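Local atomic coordinates of peptide-binding protein (PDB entry 6SQX), a protein that cleaves the peptidoglycan of potentially competing bacteria, acting as a secreted endopeptidase of the NlpC/P60 family. Residues A[447-452]-A[457-462]; A[88-93]-A[198-203]; A[302-307]-A[333-338]. All blocks are in the same frame, centred on the assembly; numbering follows the deposited sequence. Where two conformers were deposited one is given.

Contact 1 of 3, residues A[447-452]-A[457-462]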
loop_
_atom_site.group_PDB
_atom_site.type_symbol
_atom_site.label_atom_id
_atom_site.label_comp_id
_atom_site.label_asym_id
_atom_site.label_seq_id
_atom_site.Cartn_x
_atom_site.Cartn_y
_atom_site.Cartn_z
ATOM N N ALA A 447 -9.249 -25.161 4.316
ATOM C CA ALA A 447 -8.821 -26.473 4.768
ATOM C C ALA A 447 -9.167 -26.730 6.224
ATOM O O ALA A 447 -9.251 -27.900 6.619
ATOM C CB ALA A 447 -7.307 -26.618 4.585
ATOM N N PHE A 448 -9.397 -25.686 7.013
ATOM C CA PHE A 448 -9.663 -25.782 8.440
ATOM C C PHE A 448 -11.143 -25.643 8.765
ATOM O O PHE A 448 -11.523 -25.631 9.946
ATOM C CB PHE A 448 -8.838 -24.726 9.181
ATOM C CG PHE A 448 -7.399 -24.723 8.772
ATOM C CD1 PHE A 448 -6.624 -25.874 8.891
ATOM C CD2 PHE A 448 -6.802 -23.573 8.255
ATOM C CE1 PHE A 448 -5.276 -25.880 8.463
ATOM C CE2 PHE A 448 -5.464 -23.570 7.866
ATOM C CZ PHE A 448 -4.704 -24.737 7.958
ATOM N N THR A 449 -11.987 -25.597 7.732
ATOM C CA THR A 449 -13.412 -25.365 7.941
ATOM C C THR A 449 -14.023 -26.438 8.831
ATOM O O THR A 449 -14.761 -26.129 9.770
ATOM C CB THR A 449 -14.120 -25.331 6.593
ATOM O OG1 THR A 449 -13.616 -24.227 5.826
ATOM C CG2 THR A 449 -15.630 -25.160 6.785
ATOM N N GLU A 450 -13.719 -27.711 8.554
ATOM C CA GLU A 450 -14.312 -28.787 9.338
ATOM C C GLU A 450 -13.866 -28.715 10.796
ATOM O O GLU A 450 -14.688 -28.801 11.709
ATOM C CB GLU A 450 -13.975 -30.141 8.725
ATOM C CG GLU A 450 -14.606 -31.306 9.424
ATOM C CD GLU A 450 -14.191 -32.635 8.833
ATOM O OE1 GLU A 450 -13.436 -32.653 7.821
ATOM O OE2 GLU A 450 -14.613 -33.669 9.398
ATOM N N GLY A 451 -12.561 -28.516 11.037
ATOM C CA GLY A 451 -12.079 -28.429 12.412
ATOM C C GLY A 451 -12.666 -27.246 13.161
ATOM O O GLY A 451 -13.046 -27.359 14.331
ATOM N N LEU A 452 -12.770 -26.099 12.487
ATOM C CA LEU A 452 -13.396 -24.935 13.112
ATOM C C LEU A 452 -14.869 -25.193 13.427
ATOM O O LEU A 452 -15.364 -24.791 14.487
ATOM C CB LEU A 452 -13.249 -23.712 12.204
ATOM C CG LEU A 452 -11.799 -23.181 12.141
ATOM C CD1 LEU A 452 -11.656 -22.206 10.944
ATOM C CD2 LEU A 452 -11.386 -22.497 13.445
ATOM N N TRP A 457 -17.538 -22.668 15.089
ATOM C CA TRP A 457 -17.168 -21.518 14.276
ATOM C C TRP A 457 -17.304 -21.878 12.809
ATOM O O TRP A 457 -16.670 -22.825 12.349
ATOM C CB TRP A 457 -15.731 -21.118 14.578
ATOM C CG TRP A 457 -15.614 -20.400 15.872
ATOM C CD1 TRP A 457 -15.033 -20.867 17.023
ATOM C CD2 TRP A 457 -16.101 -19.081 16.181
ATOM N NE1 TRP A 457 -15.136 -19.922 18.026
ATOM C CE2 TRP A 457 -15.791 -18.821 17.534
ATOM C CE3 TRP A 457 -16.815 -18.111 15.453
ATOM C CZ2 TRP A 457 -16.096 -17.608 18.162
ATOM C CZ3 TRP A 457 -17.144 -16.915 16.081
ATOM C CH2 TRP A 457 -16.774 -16.666 17.423
ATOM N N ALA A 458 -18.102 -21.101 12.070
ATOM C CA ALA A 458 -18.305 -21.305 10.640
ATOM C C ALA A 458 -17.405 -20.328 9.894
ATOM O O ALA A 458 -17.613 -19.109 9.955
ATOM C CB ALA A 458 -19.762 -21.017 10.261
ATOM N N LEU A 459 -16.413 -20.847 9.188
ATOM C CA LEU A 459 -15.533 -20.002 8.379
ATOM C C LEU A 459 -16.260 -19.521 7.127
ATOM O O LEU A 459 -16.903 -20.311 6.421
ATOM C CB LEU A 459 -14.266 -20.794 8.014
ATOM C CG LEU A 459 -13.193 -19.988 7.248
ATOM C CD1 LEU A 459 -11.777 -20.232 7.824
ATOM C CD2 LEU A 459 -13.188 -20.359 5.803
ATOM N N GLN A 460 -16.146 -18.225 6.850
ATOM C CA GLN A 460 -16.820 -17.602 5.710
ATOM C C GLN A 460 -15.809 -17.596 4.573
ATOM O O GLN A 460 -14.882 -16.769 4.562
ATOM C CB GLN A 460 -17.254 -16.192 6.103
ATOM C CG GLN A 460 -18.140 -16.170 7.329
ATOM C CD GLN A 460 -19.399 -16.980 7.104
ATOM O OE1 GLN A 460 -20.194 -16.681 6.196
ATOM N NE2 GLN A 460 -19.609 -18.010 7.934
ATOM N N SER A 461 -15.941 -18.555 3.645
ATOM C CA SER A 461 -14.927 -18.734 2.607
ATOM C C SER A 461 -14.839 -17.523 1.680
ATOM O O SER A 461 -15.856 -16.946 1.278
ATOM C CB SER A 461 -15.214 -19.975 1.767
ATOM O OG SER A 461 -14.260 -20.069 0.717
ATOM N N LEU A 462 -13.610 -17.118 1.337
ATOM C CA LEU A 462 -13.460 -16.030 0.372
ATOM C C LEU A 462 -14.105 -16.371 -0.965
ATOM O O LEU A 462 -14.511 -15.462 -1.704
ATOM C CB LEU A 462 -11.986 -15.682 0.161
ATOM C CG LEU A 462 -11.370 -14.744 1.191
ATOM C CD1 LEU A 462 -11.287 -15.384 2.569
ATOM C CD2 LEU A 462 -9.990 -14.270 0.720
HETATM O O HOH W 1 -16.127 -23.734 9.838
#
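Leu452, in the short helix 449-453, and Trp457, in the strand 457-459, are joined by a backbone bond from Trp457 N to Leu452 O, 3.1 Å long with an N-H...O angle of 159°. This bond ties together the two ends of a tight helix-to-strand reversal only four residues long. A water spans the gap beyond it, donating to Thr449 O at 2.8 Å and to Trp457 O at 2.7 Å and accepting from Leu459 N at 3.0 Å. Strand 457-459 is an edge strand of the mixed sheet that also holds 419-424, 429-433 and 23-25. Since Ala458 and Gln460 bond through their backbones to Val423 and Lys421 of strand 419-424, the helix and the water take up its other edge.

Beside these bonds the side chains pack. Leu459, its CG anti to the backbone N (chi1 -176°), sends both methyl branches to the helix: CD1 meets Leu452 CD1 at 3.7 Å, while CD2 lies 3.9 Å from Thr449 OG1. Leu459 also lies on Val420 and Leu422 of strand 419-424. The Thr449 and Leu459 side chains cross at about a right angle, and the threonine hydroxyl is bonded to the backbone O of Asp446. Trp457 touches the helix with its base, CB lying 3.7 Å from Leu452 O, while its indole leads away and the side chain packs on Leu422 and Asn424. The contact is thus a leucine pair flanked by polar backbone, and the water's three bonds supply partners to Thr449 O, Trp457 O and Leu459 N and probably help to hold helix and strand together.

Contact 2 of 3, residues A[88-93]-A[198-203]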
loop_
_atom_site.group_PDB
_atom_site.type_symbol
_atom_site.label_atom_id
_atom_site.label_comp_id
_atom_site.label_asym_id
_atom_site.label_seq_id
_atom_site.Cartn_x
_atom_site.Cartn_y
_atom_site.Cartn_z
ATOM N N ASN A 88 -11.173 14.802 -6.033
ATOM C CA ASN A 88 -11.751 15.203 -4.763
ATOM C C ASN A 88 -11.303 16.612 -4.407
ATOM O O ASN A 88 -10.165 16.995 -4.679
ATOM C CB ASN A 88 -11.281 14.265 -3.635
ATOM C CG ASN A 88 -11.793 12.847 -3.812
ATOM O OD1 ASN A 88 -12.847 12.478 -3.283
ATOM N ND2 ASN A 88 -11.050 12.041 -4.569
ATOM N N ASN A 89 -12.179 17.371 -3.745
ATOM C CA ASN A 89 -11.779 18.652 -3.163
ATOM C C ASN A 89 -11.117 18.436 -1.799
ATOM O O ASN A 89 -11.717 17.836 -0.896
ATOM C CB ASN A 89 -13.011 19.554 -3.042
ATOM C CG ASN A 89 -12.673 20.918 -2.496
ATOM O OD1 ASN A 89 -12.708 21.141 -1.292
ATOM N ND2 ASN A 89 -12.359 21.858 -3.393
ATOM N N ILE A 90 -9.873 18.926 -1.654
ATOM C CA ILE A 90 -9.075 18.629 -0.457
ATOM C C ILE A 90 -9.706 19.235 0.782
ATOM O O ILE A 90 -9.825 18.569 1.821
ATOM C CB ILE A 90 -7.608 19.073 -0.627
ATOM C CG1 ILE A 90 -6.953 18.224 -1.730
ATOM C CG2 ILE A 90 -6.846 19.035 0.738
ATOM C CD1 ILE A 90 -5.559 18.654 -2.166
ATOM N N LEU A 91 -10.166 20.497 0.688
ATOM C CA LEU A 91 -10.745 21.133 1.867
ATOM C C LEU A 91 -12.007 20.397 2.322
ATOM O O LEU A 91 -12.220 20.192 3.529
ATOM C CB LEU A 91 -11.029 22.609 1.574
ATOM C CG LEU A 91 -11.595 23.471 2.718
ATOM C CD1 LEU A 91 -10.659 23.391 3.945
ATOM C CD2 LEU A 91 -11.761 24.911 2.212
ATOM N N LYS A 92 -12.828 19.943 1.370
ATOM C CA LYS A 92 -14.006 19.143 1.731
ATOM C C LYS A 92 -13.592 17.866 2.461
ATOM O O LYS A 92 -14.178 17.508 3.493
ATOM C CB LYS A 92 -14.833 18.810 0.484
ATOM C CG LYS A 92 -16.023 17.893 0.748
ATOM C CD LYS A 92 -16.683 17.448 -0.562
ATOM C CE LYS A 92 -18.035 16.781 -0.323
ATOM N NZ LYS A 92 -18.001 15.664 0.667
ATOM N N LEU A 93 -12.586 17.155 1.928
ATOM C CA LEU A 93 -12.134 15.921 2.583
ATOM C C LEU A 93 -11.634 16.197 3.996
ATOM O O LEU A 93 -11.861 15.394 4.907
ATOM C CB LEU A 93 -11.051 15.228 1.748
ATOM C CG LEU A 93 -11.465 14.509 0.453
ATOM C CD1 LEU A 93 -10.250 13.824 -0.228
ATOM C CD2 LEU A 93 -12.582 13.482 0.658
ATOM N N TRP A 198 3.154 19.586 11.843
ATOM C CA TRP A 198 2.563 18.693 10.855
ATOM C C TRP A 198 2.318 19.437 9.551
ATOM O O TRP A 198 1.975 20.622 9.550
ATOM C CB TRP A 198 1.218 18.168 11.350
ATOM C CG TRP A 198 1.325 17.308 12.559
ATOM C CD1 TRP A 198 1.299 17.728 13.866
ATOM C CD2 TRP A 198 1.427 15.872 12.595
ATOM N NE1 TRP A 198 1.398 16.639 14.713
ATOM C CE2 TRP A 198 1.487 15.493 13.960
ATOM C CE3 TRP A 198 1.504 14.876 11.607
ATOM C CZ2 TRP A 198 1.590 14.162 14.358
ATOM C CZ3 TRP A 198 1.607 13.545 12.006
ATOM C CH2 TRP A 198 1.681 13.207 13.360
ATOM N N THR A 199 2.456 18.721 8.430
ATOM C CA THR A 199 2.185 19.274 7.109
ATOM C C THR A 199 1.253 18.339 6.365
ATOM O O THR A 199 1.453 17.123 6.377
ATOM C CB THR A 199 3.493 19.499 6.333
ATOM O OG1 THR A 199 4.271 20.472 7.037
ATOM C CG2 THR A 199 3.211 20.053 4.931
ATOM N N LEU A 200 0.211 18.905 5.748
ATOM C CA LEU A 200 -0.708 18.162 4.905
ATOM C C LEU A 200 -0.083 18.081 3.521
ATOM O O LEU A 200 0.327 19.108 2.967
ATOM C CB LEU A 200 -2.024 18.947 4.810
ATOM C CG LEU A 200 -3.124 18.303 3.925
ATOM C CD1 LEU A 200 -3.531 16.845 4.324
ATOM C CD2 LEU A 200 -4.351 19.222 3.823
ATOM N N ILE A 201 0.073 16.859 2.994
ATOM C CA ILE A 201 0.757 16.610 1.727
ATOM C C ILE A 201 -0.080 15.681 0.859
ATOM O O ILE A 201 -1.030 15.044 1.323
ATOM C CB ILE A 201 2.148 15.967 1.960
ATOM C CG1 ILE A 201 2.031 14.522 2.548
ATOM C CG2 ILE A 201 2.958 16.858 2.900
ATOM C CD1 ILE A 201 3.305 13.729 2.506
ATOM N N LYS A 202 0.303 15.573 -0.408
ATOM C CA LYS A 202 -0.240 14.501 -1.235
ATOM C C LYS A 202 0.854 13.960 -2.137
ATOM O O LYS A 202 1.736 14.706 -2.572
ATOM C CB LYS A 202 -1.465 14.971 -2.056
ATOM C CG LYS A 202 -1.239 16.262 -2.883
ATOM C CD LYS A 202 -2.616 16.725 -3.379
ATOM C CE LYS A 202 -2.530 18.004 -4.209
ATOM N NZ LYS A 202 -2.236 17.779 -5.668
ATOM N N GLY A 203 0.781 12.659 -2.410
ATOM C CA GLY A 203 1.733 12.022 -3.306
ATOM C C GLY A 203 1.473 10.528 -3.332
ATOM O O GLY A 203 0.862 9.975 -2.412
#
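Ile90, in the first turn of helix 90-102, packs on Leu200 and Lys202 of strand 198-203, which belongs to the antiparallel sheet of the SH3 domain of the SH3b1 type. The helix thereby joins the N-terminal part of the chain to one face of that sheet. The nearest CA atoms, of Ile90 and Lys202, are 9.8 Å apart, and side chains alone bridge the two segments.

The apolar contact divides between the two branches of Ile90. CG2, anti to the backbone N, reaches Leu200 CD2 at 4.0 Å, the two side chains sliding past each other in opposite directions. The other branch, carried by CG1 and extended (chi2 172°), places CD1 against the aliphatic part of Lys202, 3.7 Å from CE, and the two chains cross at about a right angle. Phe77, Phe131 and Ile190 also touch Ile90 and help to enclose it.

Polar bonds accompany the packing. Lys202 bends at its last torsion (chi4 86°), and the NZ of this buried lysine is held by Asn73 O and Gln67 OE1, with a weak third bond to Asp76 O; this grip probably offsets the cost of burying the charge and holds the methylenes against Ile90. At the helix start Asn89 is the N-cap: its OD1 accepts from Lys92 N at 2.9 Å, with the donor in the carbonyl plane of the asparagine amide.

Contact 3 of 3, residues A[302-307]-A[333-338]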
loop_
_atom_site.group_PDB
_atom_site.type_symbol
_atom_site.label_atom_id
_atom_site.label_comp_id
_atom_site.label_asym_id
_atom_site.label_seq_id
_atom_site.Cartn_x
_atom_site.Cartn_y
_atom_site.Cartn_z
ATOM N N ALA A 302 9.819 -13.372 -7.995
ATOM C CA ALA A 302 9.915 -14.377 -6.933
ATOM C C ALA A 302 10.797 -13.894 -5.786
ATOM O O ALA A 302 10.440 -14.054 -4.610
ATOM C CB ALA A 302 10.422 -15.706 -7.501
ATOM N N HIS A 303 11.971 -13.320 -6.111
ATOM C CA HIS A 303 12.826 -12.832 -5.033
ATOM C C HIS A 303 12.119 -11.755 -4.224
ATOM O O HIS A 303 12.199 -11.727 -2.990
ATOM C CB HIS A 303 14.119 -12.236 -5.576
ATOM C CG HIS A 303 15.030 -13.204 -6.265
ATOM N ND1 HIS A 303 15.376 -14.432 -5.735
ATOM C CD2 HIS A 303 15.718 -13.083 -7.428
ATOM C CE1 HIS A 303 16.224 -15.034 -6.562
ATOM N NE2 HIS A 303 16.457 -14.232 -7.596
ATOM N N GLN A 304 11.442 -10.831 -4.910
ATOM C CA GLN A 304 10.798 -9.738 -4.187
ATOM C C GLN A 304 9.625 -10.238 -3.361
ATOM O O GLN A 304 9.468 -9.847 -2.195
ATOM C CB GLN A 304 10.354 -8.671 -5.178
ATOM C CG GLN A 304 11.544 -7.987 -5.808
ATOM C CD GLN A 304 12.390 -7.282 -4.770
ATOM O OE1 GLN A 304 11.903 -6.410 -4.040
ATOM N NE2 GLN A 304 13.671 -7.708 -4.652
ATOM N N ILE A 305 8.799 -11.120 -3.939
ATOM C CA ILE A 305 7.729 -11.758 -3.162
ATOM C C ILE A 305 8.290 -12.420 -1.911
ATOM O O ILE A 305 7.792 -12.221 -0.794
ATOM C CB ILE A 305 6.952 -12.751 -4.039
ATOM C CG1 ILE A 305 6.002 -11.976 -4.969
ATOM C CG2 ILE A 305 6.184 -13.758 -3.187
ATOM C CD1 ILE A 305 5.421 -12.836 -6.061
ATOM N N ASN A 306 9.366 -13.188 -2.084
ATOM C CA ASN A 306 9.926 -13.902 -0.943
ATOM C C ASN A 306 10.393 -12.942 0.146
ATOM O O ASN A 306 10.352 -13.290 1.336
ATOM C CB ASN A 306 11.081 -14.785 -1.428
ATOM C CG ASN A 306 10.588 -16.087 -2.062
ATOM O OD1 ASN A 306 9.368 -16.348 -2.070
ATOM N ND2 ASN A 306 11.510 -16.902 -2.622
ATOM N N ASN A 307 10.886 -11.757 -0.234
ATOM C CA ASN A 307 11.361 -10.797 0.762
ATOM C C ASN A 307 10.234 -10.211 1.614
ATOM O O ASN A 307 10.509 -9.681 2.708
ATOM C CB ASN A 307 12.103 -9.632 0.112
ATOM C CG ASN A 307 13.464 -10.034 -0.435
ATOM O OD1 ASN A 307 14.025 -11.084 -0.077
ATOM N ND2 ASN A 307 14.011 -9.196 -1.282
ATOM N N SER A 333 5.818 -1.325 -7.529
ATOM C CA SER A 333 6.594 -0.096 -7.699
ATOM C C SER A 333 8.052 -0.397 -8.022
ATOM O O SER A 333 8.685 0.342 -8.779
ATOM C CB SER A 333 6.477 0.832 -6.482
ATOM O OG SER A 333 7.156 0.295 -5.334
ATOM N N THR A 334 8.600 -1.473 -7.440
ATOM C CA THR A 334 9.990 -1.875 -7.699
ATOM C C THR A 334 10.244 -2.129 -9.182
ATOM O O THR A 334 11.369 -1.942 -9.678
ATOM C CB THR A 334 10.228 -3.165 -6.914
ATOM O OG1 THR A 334 10.125 -2.830 -5.529
ATOM C CG2 THR A 334 11.597 -3.790 -7.169
ATOM N N PHE A 335 9.201 -2.530 -9.905
ATOM C CA PHE A 335 9.240 -2.847 -11.325
ATOM C C PHE A 335 8.750 -1.682 -12.199
ATOM O O PHE A 335 8.592 -1.865 -13.416
ATOM C CB PHE A 335 8.404 -4.109 -11.566
ATOM C CG PHE A 335 8.947 -5.303 -10.836
ATOM C CD1 PHE A 335 10.026 -6.016 -11.381
ATOM C CD2 PHE A 335 8.428 -5.665 -9.603
ATOM C CE1 PHE A 335 10.567 -7.096 -10.700
ATOM C CE2 PHE A 335 8.960 -6.765 -8.910
ATOM C CZ PHE A 335 10.058 -7.452 -9.453
ATOM N N GLY A 336 8.452 -0.525 -11.592
ATOM C CA GLY A 336 7.900 0.567 -12.387
ATOM C C GLY A 336 6.501 0.312 -12.907
ATOM O O GLY A 336 6.175 0.745 -14.018
ATOM N N ILE A 337 5.668 -0.366 -12.121
ATOM C CA ILE A 337 4.276 -0.620 -12.456
ATOM C C ILE A 337 3.475 0.038 -11.358
ATOM O O ILE A 337 3.702 -0.243 -10.173
ATOM C CB ILE A 337 3.989 -2.123 -12.530
ATOM C CG1 ILE A 337 4.823 -2.746 -13.660
ATOM C CG2 ILE A 337 2.496 -2.350 -12.729
ATOM C CD1 ILE A 337 4.710 -4.275 -13.730
ATOM N N TRP A 338 2.595 0.982 -11.735
ATOM C CA TRP A 338 1.948 1.861 -10.766
ATOM C C TRP A 338 0.550 1.347 -10.474
ATOM O O TRP A 338 -0.262 1.208 -11.405
ATOM C CB TRP A 338 1.820 3.283 -11.333
ATOM C CG TRP A 338 1.494 4.309 -10.280
ATOM C CD1 TRP A 338 2.390 4.999 -9.492
ATOM C CD2 TRP A 338 0.180 4.760 -9.888
ATOM N NE1 TRP A 338 1.713 5.846 -8.647
ATOM C CE2 TRP A 338 0.355 5.708 -8.860
ATOM C CE3 TRP A 338 -1.122 4.458 -10.324
ATOM C CZ2 TRP A 338 -0.717 6.352 -8.241
ATOM C CZ3 TRP A 338 -2.198 5.111 -9.715
ATOM C CH2 TRP A 338 -1.994 6.041 -8.684
HETATM O O HOH W 2 9.447 -5.015 -3.994
#
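Gln304, midway along helix 298-308, faces Thr334 and Phe335 at the C-terminal end of helix 326-334, where the chain turns off through a Schellman motif. This second helix belongs to the NlpC/P60 domain and follows closely on Cys324, which is oxidised here to cysteinesulfonic acid; the contact lies at the helix's far end.

The polar link runs through a water. It donates to Gln304 OE1 at 2.8 Å and is bonded to Thr334 OG1, also at 2.8 Å, and so bridges the two segments, whose nearest CA atoms, of Gln304 and Thr334, are 8.6 Å apart. The glutamine chain is bent at chi2 (-62°), which folds its amide back and turns OE1 to the water, and NE2 is hydrogen-bonded elsewhere in the structure, so both ends of the amide are engaged and its rotation is probably fixed.

Van der Waals contacts lie beside this bridge. Thr334 CG2 lies 4.1 Å from Gln304 OE1, so that the threonine's methyl faces the glutamine directly and its hydroxyl by way of the water. Phe335 reaches across with the far end of its ring: CZ approaches Gln304 CG obliquely at 4.0 Å, and the ring plane is turned 73° from that of the amide. The same ring stacks with Phe301, one turn earlier on the glutamine's helix, and touches Met294, while Leu331 packs on Gln304 from the second helix.

Backbone bonds define the helix end that presents these groups. Gly336, just after Phe335, takes positive phi (68°), and its N donates to Ser333 O at 3.0 Å.

Overall arrangement
The three contacts are separate and occur in series along the chain, in the order 2, 3, 1. Contact 2 and contact 3 approach most closely, about 7 Å between nearest atoms though their centres are 29 Å apart on opposite sides of the chain's centre. Contact 1 is the peripheral one: its centre is 32 Å from that of contact 3 and 42 Å from that of contact 2, and its nearest atoms are about 17 Å and about 27 Å from theirs. Cys324, probably the catalytic cysteine by analogy with other NlpC/P60 peptidases, lies just before helix 326-334, whose far end carries contact 3.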